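Local coordinates for protein NAD-dependent epimerase/dehydratase (Veillonella parvula DSM 2008, PDB 3R6D) that is an NAD-dependent epimerase/dehydratase family protein that probably binds a nicotinamide dinucleotide through a Rossmann fold, its substrate being unknown, at residues Gly12-Ile17 / Arg38-Arg43; Gly110-Phe115 / Ile151-Trp156; Ser90-Leu95 / Asn140-Ser145; Thr27-His32 / Ala188-Leu193. All coordinates share one frame; numbering follows the deposited sequence.

Interaction 1. Residues Gly12-Ile17 / Arg38-Arg43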
loop_
_atom_site.group_PDB
_atom_site.type_symbol
_atom_site.label_atom_id
_atom_site.label_comp_id
_atom_site.label_asym_id
_atom_site.label_seq_id
_atom_site.Cartn_x
_atom_site.Cartn_y
_atom_site.Cartn_z
ATOM N N GLY A 12 8.610 -0.289 3.048
ATOM C CA GLY A 12 7.960 0.754 3.851
ATOM C C GLY A 12 7.384 0.167 5.130
ATOM O O GLY A 12 6.360 0.628 5.626
ATOM N N ALA A 13 8.057 -0.835 5.696
ATOM C CA ALA A 13 7.504 -1.620 6.793
ATOM C C ALA A 13 7.187 -0.844 8.046
ATOM O O ALA A 13 6.371 -1.293 8.858
ATOM C CB ALA A 13 8.444 -2.772 7.132
ATOM N N ALA A 14 7.864 0.296 8.263
ATOM C CA ALA A 14 7.591 1.066 9.480
ATOM C C ALA A 14 6.359 1.997 9.376
ATOM O O ALA A 14 5.931 2.576 10.376
ATOM C CB ALA A 14 8.827 1.860 9.887
ATOM N N GLY A 15 5.779 2.122 8.180
ATOM C CA GLY A 15 4.605 2.958 8.048
ATOM C C GLY A 15 3.404 2.396 8.797
ATOM O O GLY A 15 3.360 1.197 9.117
ATOM N N GLN A 16 2.441 3.253 9.118
ATOM C CA GLN A 16 1.326 2.836 9.954
ATOM C C GLN A 16 0.482 1.745 9.342
ATOM O O GLN A 16 0.163 0.767 10.024
ATOM C CB GLN A 16 0.449 4.027 10.330
ATOM C CG GLN A 16 1.046 4.988 11.374
ATOM C CD GLN A 16 0.000 5.970 11.873
ATOM O OE1 GLN A 16 -0.927 5.573 12.553
ATOM N NE2 GLN A 16 0.128 7.250 11.514
ATOM N N ILE A 17 0.034 1.925 8.087
ATOM C CA ILE A 17 -0.700 0.847 7.445
ATOM C C ILE A 17 0.148 -0.418 7.353
ATOM O O ILE A 17 -0.359 -1.511 7.629
ATOM C CB ILE A 17 -1.206 1.255 6.067
ATOM C CG1 ILE A 17 -2.371 2.231 6.243
ATOM C CG2 ILE A 17 -1.618 0.034 5.213
ATOM C CD1 ILE A 17 -2.823 2.866 4.919
ATOM N N ARG A 38 15.112 0.487 7.458
ATOM C CA ARG A 38 16.185 1.074 8.263
ATOM C C ARG A 38 15.769 1.037 9.727
ATOM O O ARG A 38 14.668 1.491 10.061
ATOM C CB ARG A 38 16.417 2.497 7.782
ATOM C CG ARG A 38 17.465 3.235 8.589
ATOM C CD ARG A 38 17.478 4.725 8.254
ATOM N NE ARG A 38 16.276 5.413 8.746
ATOM C CZ ARG A 38 15.279 5.873 7.996
ATOM N NH1 ARG A 38 15.259 5.711 6.664
ATOM N NH2 ARG A 38 14.270 6.487 8.599
ATOM N N GLN A 39 16.636 0.525 10.605
ATOM C CA GLN A 39 16.368 0.516 12.066
ATOM C C GLN A 39 15.006 -0.072 12.399
ATOM O O GLN A 39 14.361 0.361 13.337
ATOM C CB GLN A 39 16.534 1.909 12.712
ATOM C CG GLN A 39 17.996 2.353 12.687
ATOM C CD GLN A 39 18.866 1.392 13.489
ATOM O OE1 GLN A 39 18.529 1.037 14.642
ATOM N NE2 GLN A 39 20.000 1.007 12.926
ATOM N N LEU A 40 14.597 -1.094 11.662
ATOM C CA LEU A 40 13.261 -1.644 11.893
ATOM C C LEU A 40 13.166 -2.312 13.258
ATOM O O LEU A 40 12.064 -2.409 13.813
ATOM C CB LEU A 40 12.862 -2.641 10.814
ATOM C CG LEU A 40 12.681 -2.031 9.423
ATOM C CD1 LEU A 40 12.064 -3.096 8.538
ATOM C CD2 LEU A 40 11.831 -0.793 9.454
ATOM N N LYS A 41 14.274 -2.785 13.826
ATOM C CA LYS A 41 14.160 -3.469 15.116
ATOM C C LYS A 41 13.839 -2.500 16.259
ATOM O O LYS A 41 13.452 -2.948 17.346
ATOM C CB LYS A 41 15.411 -4.293 15.435
ATOM C CG LYS A 41 15.713 -5.382 14.401
ATOM C CD LYS A 41 17.004 -6.128 14.773
ATOM C CE LYS A 41 17.317 -7.257 13.832
ATOM N NZ LYS A 41 18.353 -8.150 14.439
ATOM N N THR A 42 13.979 -1.184 16.042
ATOM C CA THR A 42 13.524 -0.221 17.023
ATOM C C THR A 42 12.247 0.499 16.594
ATOM O O THR A 42 11.488 0.924 17.447
ATOM C CB THR A 42 14.622 0.811 17.391
ATOM O OG1 THR A 42 14.786 1.720 16.291
ATOM C CG2 THR A 42 15.949 0.090 17.760
ATOM N N ARG A 43 12.008 0.653 15.295
ATOM C CA ARG A 43 10.866 1.436 14.830
ATOM C C ARG A 43 9.553 0.641 14.811
ATOM O O ARG A 43 8.469 1.214 14.640
ATOM C CB ARG A 43 11.161 1.939 13.409
ATOM C CG ARG A 43 12.299 2.952 13.412
ATOM C CD ARG A 43 12.751 3.247 11.999
ATOM N NE ARG A 43 11.753 3.957 11.232
ATOM C CZ ARG A 43 11.767 4.039 9.906
ATOM N NH1 ARG A 43 12.678 3.377 9.206
ATOM N NH2 ARG A 43 10.859 4.782 9.272
#
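Ala14, within a type I turn from Gly12 to Gly15 closed by Gly15 N to Gly12 O (3.0 Å), lies opposite Arg43 of the short helix 40-43, with 6.3 Å between the two CA atoms. The methyl of Ala14 points at that helix and sits over one face of the Arg43 guanidinium, toward its rim, with CB 3.6 Å from NH2. NH2 of Arg38 lies above the opposite face, so the group is sandwiched between a methyl and a second guanidinium. Its rotation is fixed by a bond from Arg43 NH1 to Arg38 O, 2.9 Å long, nearly straight (163°) and close to the guanidinium plane. A bend at chi3 (68°) turns the Arg43 chain back toward Arg38 for this. The two branches of Leu40 split their contacts: CD1 meets Ala13 CB at 3.9 Å and CD2 meets Ala14 CB at 4.0 Å. Ala13 and Leu40 also share Leu35 of strand 33-37. A glycine-rich turn after the first strand, facing the residues that follow the second, is the dinucleotide-binding corner of the Rossmann fold, where, as in relatives, basic side chains after the second strand may meet the adenosine end of a bound cofactor.

Interaction 2. Residues Gly110-Phe115 / Ile151-Trp156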
loop_
_atom_site.group_PDB
_atom_site.type_symbol
_atom_site.label_atom_id
_atom_site.label_comp_id
_atom_site.label_asym_id
_atom_site.label_seq_id
_atom_site.Cartn_x
_atom_site.Cartn_y
_atom_site.Cartn_z
ATOM N N GLY A 110 -7.005 11.154 -5.951
ATOM C CA GLY A 110 -7.081 12.513 -6.457
ATOM C C GLY A 110 -6.222 12.804 -7.658
ATOM O O GLY A 110 -6.370 13.888 -8.248
ATOM N N LEU A 111 -5.355 11.859 -8.049
ATOM C CA LEU A 111 -4.437 12.020 -9.216
ATOM C C LEU A 111 -4.998 11.501 -10.570
ATOM O O LEU A 111 -4.309 11.560 -11.602
ATOM C CB LEU A 111 -3.101 11.352 -8.933
ATOM C CG LEU A 111 -2.357 11.700 -7.665
ATOM C CD1 LEU A 111 -1.053 10.905 -7.660
ATOM C CD2 LEU A 111 -2.147 13.233 -7.573
ATOM N N SER A 112 -6.213 10.969 -10.574
ATOM C CA SER A 112 -6.884 10.485 -11.800
ATOM C C SER A 112 -8.169 11.273 -12.022
ATOM O O SER A 112 -9.136 10.757 -12.656
ATOM C CB SER A 112 -7.230 8.997 -11.645
ATOM O OG SER A 112 -6.050 8.217 -11.458
ATOM N N GLY A 113 -8.198 12.538 -11.579
ATOM C CA GLY A 113 -9.407 13.376 -11.738
ATOM C C GLY A 113 -10.646 12.845 -11.046
ATOM O O GLY A 113 -11.783 13.168 -11.443
ATOM N N GLU A 114 -10.477 12.052 -9.986
ATOM C CA GLU A 114 -11.616 11.322 -9.473
ATOM C C GLU A 114 -12.345 12.028 -8.325
ATOM O O GLU A 114 -13.468 11.638 -8.001
ATOM C CB GLU A 114 -11.230 9.859 -9.105
ATOM C CG GLU A 114 -10.352 9.659 -7.878
ATOM C CD GLU A 114 -8.874 9.729 -8.131
ATOM O OE1 GLU A 114 -8.393 10.668 -8.807
ATOM O OE2 GLU A 114 -8.150 8.866 -7.581
ATOM N N PHE A 115 -11.730 13.013 -7.669
ATOM C CA PHE A 115 -12.384 13.692 -6.549
ATOM C C PHE A 115 -13.315 14.787 -7.075
ATOM O O PHE A 115 -13.009 15.431 -8.079
ATOM C CB PHE A 115 -11.333 14.386 -5.648
ATOM C CG PHE A 115 -10.697 13.523 -4.570
ATOM C CD1 PHE A 115 -11.343 12.451 -3.975
ATOM C CD2 PHE A 115 -9.465 13.901 -4.068
ATOM C CE1 PHE A 115 -10.728 11.727 -2.916
ATOM C CE2 PHE A 115 -8.878 13.185 -3.032
ATOM C CZ PHE A 115 -9.518 12.117 -2.433
ATOM N N ILE A 151 -2.696 -0.965 -7.490
ATOM C CA ILE A 151 -2.502 0.299 -6.794
ATOM C C ILE A 151 -3.743 0.549 -5.973
ATOM O O ILE A 151 -4.865 0.408 -6.480
ATOM C CB ILE A 151 -2.220 1.430 -7.794
ATOM C CG1 ILE A 151 -0.851 1.195 -8.489
ATOM C CG2 ILE A 151 -2.311 2.792 -7.090
ATOM C CD1 ILE A 151 -0.659 2.062 -9.711
ATOM N N LEU A 152 -3.573 0.914 -4.693
ATOM C CA LEU A 152 -4.692 1.312 -3.833
ATOM C C LEU A 152 -4.646 2.810 -3.676
ATOM O O LEU A 152 -3.706 3.357 -3.096
ATOM C CB LEU A 152 -4.600 0.582 -2.462
ATOM C CG LEU A 152 -4.612 -0.959 -2.594
ATOM C CD1 LEU A 152 -4.438 -1.527 -1.189
ATOM C CD2 LEU A 152 -5.868 -1.443 -3.250
ATOM N N ARG A 153 -5.629 3.500 -4.257
ATOM C CA ARG A 153 -5.728 4.951 -4.159
ATOM C C ARG A 153 -6.468 5.329 -2.885
ATOM O O ARG A 153 -7.684 5.165 -2.813
ATOM C CB ARG A 153 -6.439 5.543 -5.381
ATOM C CG ARG A 153 -5.652 5.403 -6.675
ATOM C CD ARG A 153 -6.455 5.833 -7.881
ATOM N NE ARG A 153 -7.434 4.832 -8.276
ATOM C CZ ARG A 153 -8.756 5.015 -8.327
ATOM N NH1 ARG A 153 -9.321 6.129 -7.831
ATOM N NH2 ARG A 153 -9.535 4.052 -8.830
ATOM N N LEU A 154 -5.728 5.776 -1.866
ATOM C CA LEU A 154 -6.343 6.031 -0.558
ATOM C C LEU A 154 -6.752 7.464 -0.437
ATOM O O LEU A 154 -5.984 8.366 -0.786
ATOM C CB LEU A 154 -5.386 5.678 0.577
ATOM C CG LEU A 154 -4.775 4.262 0.521
ATOM C CD1 LEU A 154 -4.011 3.982 1.799
ATOM C CD2 LEU A 154 -5.863 3.189 0.309
ATOM N N THR A 155 -7.959 7.681 0.108
ATOM C CA THR A 155 -8.386 9.004 0.535
ATOM C C THR A 155 -7.751 9.311 1.921
ATOM O O THR A 155 -6.827 8.610 2.324
ATOM C CB THR A 155 -9.890 9.123 0.437
ATOM O OG1 THR A 155 -10.259 10.488 0.713
ATOM C CG2 THR A 155 -10.634 8.158 1.374
ATOM N N TRP A 156 -8.194 10.380 2.583
ATOM C CA TRP A 156 -7.472 10.880 3.762
ATOM C C TRP A 156 -7.580 9.924 4.943
ATOM O O TRP A 156 -8.678 9.497 5.287
ATOM C CB TRP A 156 -8.042 12.262 4.124
ATOM C CG TRP A 156 -7.542 13.321 3.151
ATOM C CD1 TRP A 156 -8.129 13.724 1.973
ATOM C CD2 TRP A 156 -6.302 14.008 3.238
ATOM N NE1 TRP A 156 -7.332 14.649 1.340
ATOM C CE2 TRP A 156 -6.195 14.833 2.095
ATOM C CE3 TRP A 156 -5.264 14.011 4.187
ATOM C CZ2 TRP A 156 -5.087 15.677 1.886
ATOM C CZ3 TRP A 156 -4.169 14.856 3.987
ATOM C CH2 TRP A 156 -4.091 15.690 2.848
#
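Glu114 and Arg153 carry the charged part of the contact: Arg153 NH1 donates to Glu114 OE2 at 3.0 Å in a bent salt bridge (144° at the hydrogen). The carboxylate and guanidinium planes stand 61° apart, so the two groups do not pair flat; NH1 comes from above the carboxylate plane. From the other face of that plane Gly110 N reaches the same OE2, also at 3.0 Å but almost perfectly straight. The second oxygen is held as well, since Ser112 N meets Glu114 OE1 on its syn side at 2.8 Å. Three N-H groups thus grip one buried carboxylate, and the positive charge beside it would be expected to help keep it ionised. The chain of Glu114 folds back over its own loop because CG lies between the backbone N and the carbonyl carbon and the chain bends again at chi2. The loop 110-115 follows strand 102-108, and Arg153 belongs to the neighbouring parallel strand 148-158, so the bridge ties the loop that follows one Rossmann strand to the strand beside it. Arg153 is shared further, its NH2 bonding to Ser205 O on strand 204-209.

The uncharged contact lies between Phe115 and Thr155. The ring approaches obliquely with CZ foremost, 3.6 Å from Thr155 OG1, a hydroxyl that is hydrogen-bonded to Asp177 O. Phe175 meets the Phe115 ring edge-to-face, while Gly110 N lies 4.0 Å above one ring face, toward the rim.

Interaction 3. Residues Ser90-Leu95 / Asn140-Ser145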
loop_
_atom_site.group_PDB
_atom_site.type_symbol
_atom_site.label_atom_id
_atom_site.label_comp_id
_atom_site.label_asym_id
_atom_site.label_seq_id
_atom_site.Cartn_x
_atom_site.Cartn_y
_atom_site.Cartn_z
ATOM N N SER A 90 13.562 1.770 -8.753
ATOM C CA SER A 90 14.498 0.824 -8.122
ATOM C C SER A 90 13.781 -0.439 -7.628
ATOM O O SER A 90 14.326 -1.545 -7.755
ATOM C CB SER A 90 15.235 1.483 -6.981
ATOM O OG SER A 90 16.085 2.496 -7.484
ATOM N N ILE A 91 12.572 -0.274 -7.072
ATOM C CA ILE A 91 11.761 -1.398 -6.611
ATOM C C ILE A 91 11.359 -2.265 -7.811
ATOM O O ILE A 91 11.518 -3.464 -7.791
ATOM C CB ILE A 91 10.525 -0.895 -5.841
ATOM C CG1 ILE A 91 10.991 -0.275 -4.517
ATOM C CG2 ILE A 91 9.533 -2.048 -5.609
ATOM C CD1 ILE A 91 9.919 0.533 -3.840
ATOM N N VAL A 92 10.851 -1.630 -8.868
ATOM C CA VAL A 92 10.481 -2.382 -10.040
ATOM C C VAL A 92 11.661 -3.178 -10.616
ATOM O O VAL A 92 11.494 -4.340 -10.990
ATOM C CB VAL A 92 9.879 -1.430 -11.091
ATOM C CG1 VAL A 92 9.814 -2.060 -12.455
ATOM C CG2 VAL A 92 8.454 -0.970 -10.669
ATOM N N LYS A 93 12.833 -2.542 -10.663
ATOM C CA LYS A 93 14.043 -3.194 -11.159
ATOM C C LYS A 93 14.402 -4.400 -10.298
ATOM O O LYS A 93 14.710 -5.457 -10.822
ATOM C CB LYS A 93 15.198 -2.200 -11.256
ATOM C CG LYS A 93 16.540 -2.837 -11.608
ATOM C CD LYS A 93 17.653 -1.809 -11.562
ATOM C CE LYS A 93 17.749 -1.036 -12.874
ATOM N NZ LYS A 93 19.102 -0.406 -13.025
ATOM N N ALA A 94 14.360 -4.251 -8.976
ATOM C CA ALA A 94 14.673 -5.379 -8.078
ATOM C C ALA A 94 13.685 -6.521 -8.242
ATOM O O ALA A 94 14.077 -7.684 -8.292
ATOM C CB ALA A 94 14.716 -4.941 -6.650
ATOM N N LEU A 95 12.384 -6.203 -8.311
ATOM C CA LEU A 95 11.403 -7.263 -8.498
ATOM C C LEU A 95 11.626 -7.962 -9.866
ATOM O O LEU A 95 11.575 -9.190 -9.938
ATOM C CB LEU A 95 9.949 -6.709 -8.427
ATOM C CG LEU A 95 9.352 -6.651 -6.976
ATOM C CD1 LEU A 95 10.087 -5.754 -5.995
ATOM C CD2 LEU A 95 7.911 -6.205 -7.094
ATOM N N ASN A 140 3.124 6.377 -12.146
ATOM C CA ASN A 140 3.435 6.167 -13.564
ATOM C C ASN A 140 4.458 5.072 -13.761
ATOM O O ASN A 140 4.281 4.229 -14.631
ATOM C CB ASN A 140 3.937 7.461 -14.214
ATOM C CG ASN A 140 2.855 8.525 -14.298
ATOM O OD1 ASN A 140 1.664 8.242 -14.095
ATOM N ND2 ASN A 140 3.263 9.760 -14.597
ATOM N N VAL A 141 5.517 5.062 -12.928
ATOM C CA VAL A 141 6.543 4.021 -13.068
ATOM C C VAL A 141 5.893 2.639 -12.886
ATOM O O VAL A 141 6.184 1.683 -13.614
ATOM C CB VAL A 141 7.713 4.215 -12.074
ATOM C CG1 VAL A 141 8.602 2.954 -12.007
ATOM C CG2 VAL A 141 8.558 5.445 -12.507
ATOM N N LEU A 142 5.045 2.500 -11.859
ATOM C CA LEU A 142 4.451 1.186 -11.603
ATOM C C LEU A 142 3.488 0.760 -12.724
ATOM O O LEU A 142 3.519 -0.382 -13.193
ATOM C CB LEU A 142 3.792 1.134 -10.223
ATOM C CG LEU A 142 3.244 -0.220 -9.809
ATOM C CD1 LEU A 142 4.307 -1.337 -9.872
ATOM C CD2 LEU A 142 2.655 -0.101 -8.398
ATOM N N ARG A 143 2.664 1.694 -13.195
ATOM C CA ARG A 143 1.749 1.356 -14.321
ATOM C C ARG A 143 2.454 0.987 -15.634
ATOM O O ARG A 143 1.926 0.223 -16.444
ATOM C CB ARG A 143 0.761 2.462 -14.595
ATOM C CG ARG A 143 -0.126 2.745 -13.436
ATOM C CD ARG A 143 -1.232 3.808 -13.806
ATOM N NE ARG A 143 -0.714 5.043 -14.464
ATOM C CZ ARG A 143 -1.443 6.151 -14.708
ATOM N NH1 ARG A 143 -2.716 6.243 -14.314
ATOM N NH2 ARG A 143 -0.893 7.189 -15.338
ATOM N N GLU A 144 3.613 1.582 -15.863
ATOM C CA GLU A 144 4.459 1.274 -17.037
ATOM C C GLU A 144 5.200 -0.048 -16.955
ATOM O O GLU A 144 5.741 -0.541 -17.951
ATOM C CB GLU A 144 5.482 2.403 -17.271
ATOM C CG GLU A 144 4.848 3.740 -17.595
ATOM C CD GLU A 144 5.801 4.917 -17.363
ATOM O OE1 GLU A 144 7.003 4.724 -16.998
ATOM O OE2 GLU A 144 5.314 6.057 -17.543
ATOM N N SER A 145 5.287 -0.590 -15.740
ATOM C CA SER A 145 5.930 -1.825 -15.545
ATOM C C SER A 145 5.110 -2.926 -16.118
ATOM O O SER A 145 3.916 -2.748 -16.452
ATOM C CB SER A 145 6.170 -2.029 -14.060
ATOM O OG SER A 145 5.045 -2.638 -13.413
#
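Val92 of helix 85-96 spreads its two methyls against the end of helix 129-144, joining two neighbouring helices on one face of the Rossmann sheet; each belongs to a beta-alpha-beta crossover, the first leading from strand 76-79 to strand 102-108 and the second from there to strand 148-158. Val92 buries far more surface here than any other residue. Its side chain sets off toward the other segment, and with CG1 anti to the backbone N (chi1 165°) the two branches find different partners. CG2 reaches CG1 of Val141 at 4.1 Å, the two side chains crossing at a slant, and stands 4.2 Å from CD1 of Leu142, whose tip turns in from deeper toward the sheet. CG1 instead rests on Ser145, 4.0 Å from its CB. Val141 also touches Met88 one turn earlier on helix 85-96, as does Leu142, which carries the packing inward to Tyr149 and Ile151 of strand 148-158. Between the segments the contact is therefore wholly apolar. Ser145 offers Val92 its methylene and keeps its hydroxyl turned back on its own chain. The Leu142 carbonyl there receives two bonds: Ser145 N at 3.1 Å, and Ser145 OG, which donates at 2.7 Å in the carbonyl plane and on a lone pair of Leu142 O.

Interaction 4. Residues Thr27-His32 / Ala188-Leu193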
loop_
_atom_site.group_PDB
_atom_site.type_symbol
_atom_site.label_atom_id
_atom_site.label_comp_id
_atom_site.label_asym_id
_atom_site.label_seq_id
_atom_site.Cartn_x
_atom_site.Cartn_y
_atom_site.Cartn_z
ATOM N N THR A 27 -1.661 -12.411 13.029
ATOM C CA THR A 27 -2.773 -12.915 13.838
ATOM C C THR A 27 -3.690 -13.841 13.037
ATOM O O THR A 27 -4.147 -14.876 13.560
ATOM C CB THR A 27 -3.573 -11.753 14.416
ATOM O OG1 THR A 27 -2.691 -11.010 15.265
ATOM C CG2 THR A 27 -4.755 -12.247 15.252
ATOM N N TYR A 28 -3.940 -13.515 11.766
ATOM C CA TYR A 28 -5.045 -14.093 11.034
ATOM C C TYR A 28 -4.618 -14.935 9.836
ATOM O O TYR A 28 -5.495 -15.412 9.113
ATOM C CB TYR A 28 -6.054 -13.004 10.552
ATOM C CG TYR A 28 -6.713 -12.316 11.730
ATOM C CD1 TYR A 28 -7.626 -13.008 12.558
ATOM C CD2 TYR A 28 -6.397 -11.007 12.057
ATOM C CE1 TYR A 28 -8.206 -12.390 13.651
ATOM C CE2 TYR A 28 -7.020 -10.362 13.138
ATOM C CZ TYR A 28 -7.907 -11.074 13.934
ATOM O OH TYR A 28 -8.505 -10.458 15.034
ATOM N N THR A 29 -3.308 -15.093 9.617
ATOM C CA THR A 29 -2.814 -15.987 8.566
ATOM C C THR A 29 -1.577 -16.746 9.042
ATOM O O THR A 29 -1.035 -16.452 10.108
ATOM C CB THR A 29 -2.419 -15.196 7.267
ATOM O OG1 THR A 29 -1.107 -14.649 7.404
ATOM C CG2 THR A 29 -3.416 -14.122 6.887
ATOM N N ASP A 30 -1.104 -17.714 8.258
ATOM C CA ASP A 30 0.184 -18.340 8.583
ATOM C C ASP A 30 1.286 -17.834 7.635
ATOM O O ASP A 30 2.267 -18.525 7.409
ATOM C CB ASP A 30 0.089 -19.882 8.583
ATOM C CG ASP A 30 1.202 -20.553 9.391
ATOM O OD1 ASP A 30 1.558 -20.093 10.501
ATOM O OD2 ASP A 30 1.701 -21.599 8.926
HETATM N N MSE A 31 1.128 -16.624 7.088
HETATM C CA MSE A 31 2.136 -16.078 6.185
HETATM C C MSE A 31 3.460 -15.833 6.877
HETATM O O MSE A 31 3.523 -15.512 8.075
HETATM C CB MSE A 31 1.640 -14.788 5.522
HETATM C CG MSE A 31 0.433 -15.036 4.604
HETATM SE SE MSE A 31 -0.232 -13.495 3.679
HETATM C CE MSE A 31 1.146 -13.295 2.759
ATOM N N HIS A 32 4.517 -15.960 6.097
ATOM C CA HIS A 32 5.862 -15.648 6.523
ATOM C C HIS A 32 6.229 -14.289 5.942
ATOM O O HIS A 32 6.108 -14.069 4.730
ATOM C CB HIS A 32 6.802 -16.729 6.034
ATOM C CG HIS A 32 6.694 -18.004 6.803
ATOM N ND1 HIS A 32 5.538 -18.754 6.927
ATOM C CD2 HIS A 32 7.618 -18.623 7.565
ATOM C CE1 HIS A 32 5.791 -19.822 7.679
ATOM N NE2 HIS A 32 7.044 -19.766 8.072
ATOM N N ALA A 188 -9.149 -4.307 3.612
ATOM C CA ALA A 188 -9.198 -4.442 2.153
ATOM C C ALA A 188 -7.959 -5.192 1.616
ATOM O O ALA A 188 -8.093 -6.068 0.766
ATOM C CB ALA A 188 -9.336 -3.072 1.486
ATOM N N ILE A 189 -6.767 -4.858 2.130
ATOM C CA ILE A 189 -5.548 -5.556 1.684
ATOM C C ILE A 189 -5.633 -7.047 2.030
ATOM O O ILE A 189 -5.348 -7.920 1.209
ATOM C CB ILE A 189 -4.270 -4.919 2.267
ATOM C CG1 ILE A 189 -4.143 -3.442 1.833
ATOM C CG2 ILE A 189 -3.058 -5.735 1.905
ATOM C CD1 ILE A 189 -3.263 -2.660 2.773
ATOM N N PHE A 190 -6.068 -7.347 3.259
ATOM C CA PHE A 190 -6.253 -8.727 3.683
ATOM C C PHE A 190 -7.177 -9.448 2.693
ATOM O O PHE A 190 -6.902 -10.566 2.248
ATOM C CB PHE A 190 -6.839 -8.722 5.095
ATOM C CG PHE A 190 -7.122 -10.089 5.650
ATOM C CD1 PHE A 190 -6.199 -10.725 6.474
ATOM C CD2 PHE A 190 -8.316 -10.727 5.354
ATOM C CE1 PHE A 190 -6.477 -11.995 7.019
ATOM C CE2 PHE A 190 -8.588 -12.003 5.859
ATOM C CZ PHE A 190 -7.667 -12.616 6.693
ATOM N N ASP A 191 -8.300 -8.803 2.372
ATOM C CA ASP A 191 -9.300 -9.428 1.493
ATOM C C ASP A 191 -8.709 -9.678 0.100
ATOM O O ASP A 191 -8.933 -10.746 -0.485
ATOM C CB ASP A 191 -10.549 -8.576 1.412
ATOM C CG ASP A 191 -11.342 -8.568 2.712
ATOM O OD1 ASP A 191 -11.119 -9.466 3.553
ATOM O OD2 ASP A 191 -12.198 -7.675 2.912
ATOM N N ILE A 192 -7.909 -8.737 -0.417
ATOM C CA ILE A 192 -7.268 -8.948 -1.706
ATOM C C ILE A 192 -6.343 -10.165 -1.685
ATOM O O ILE A 192 -6.281 -10.956 -2.646
ATOM C CB ILE A 192 -6.552 -7.660 -2.125
ATOM C CG1 ILE A 192 -7.591 -6.585 -2.441
ATOM C CG2 ILE A 192 -5.643 -7.893 -3.317
ATOM C CD1 ILE A 192 -7.025 -5.187 -2.598
ATOM N N LEU A 193 -5.592 -10.308 -0.587
ATOM C CA LEU A 193 -4.665 -11.433 -0.431
ATOM C C LEU A 193 -5.349 -12.794 -0.272
ATOM O O LEU A 193 -4.699 -13.820 -0.369
ATOM C CB LEU A 193 -3.730 -11.187 0.754
ATOM C CG LEU A 193 -2.700 -10.057 0.571
ATOM C CD1 LEU A 193 -2.102 -9.637 1.911
ATOM C CD2 LEU A 193 -1.630 -10.456 -0.449
#
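Phe190 of helix 182-193 touches Tyr28 and Thr29 at the end of helix 22-28, on the face of the sheet that carries the first crossover helix of the Rossmann fold. One ring atom does the work: Phe190 CE1 lies 3.7 Å from Tyr28 CB and equally 3.7 Å from the CG2 methyl of Thr29. Both carbons approach the ring obliquely. The phenyl is extended toward them by a first torsion that places CG opposite the backbone N (chi1 178°), while His194 stacks on the same ring. Tyr28 contributes just the root of its side chain; its phenol swings away, with CG2 of Thr27 3.5 Å above the centre of one ring face.

Thr29, the first residue to leave helical angles, is turned by its own polar bonds. Its OG1 accepts from Met31 N at 3.0 Å, along a nearly straight line (165°), which makes an ST turn, and the hydroxyl is also bonded to Leu25 O in the preceding helical turn. With OG1 engaged on that side, the methyl is left to face Phe190. Farther along, the selenomethionine Met31 points toward Leu193 at a looser distance, and the Leu193 side chain in turn packs on Val76 and Ile104 of strands 76-79 and 102-108. The contact thus joins the turn between helix 22-28 and strand 33-37 to a later helix in one helical layer of the alpha/beta/alpha Rossmann fold.

Interaction 2 is the buried contact and, across its two segments, the one held by a salt bridge; interactions 1 and 3 are partly buried and interaction 4 lies at the surface, all three meeting through carbon packing, with a guanidinium face added in interaction 1. Helix 182-193 ties several together: Ile17 of the glycine-rich loop packs on Ile189, and Leu152 of the interaction 2 strand packs on Ile189 and Ile192. On the other face of the sheet, Ile151 of that strand meets Leu142 and Arg143 of interaction 3. Strand 148-158 therefore lies between helix 129-144 of interaction 3 and helix 182-193 of interaction 4; the nearest atoms of these two interactions are about 12 Å apart.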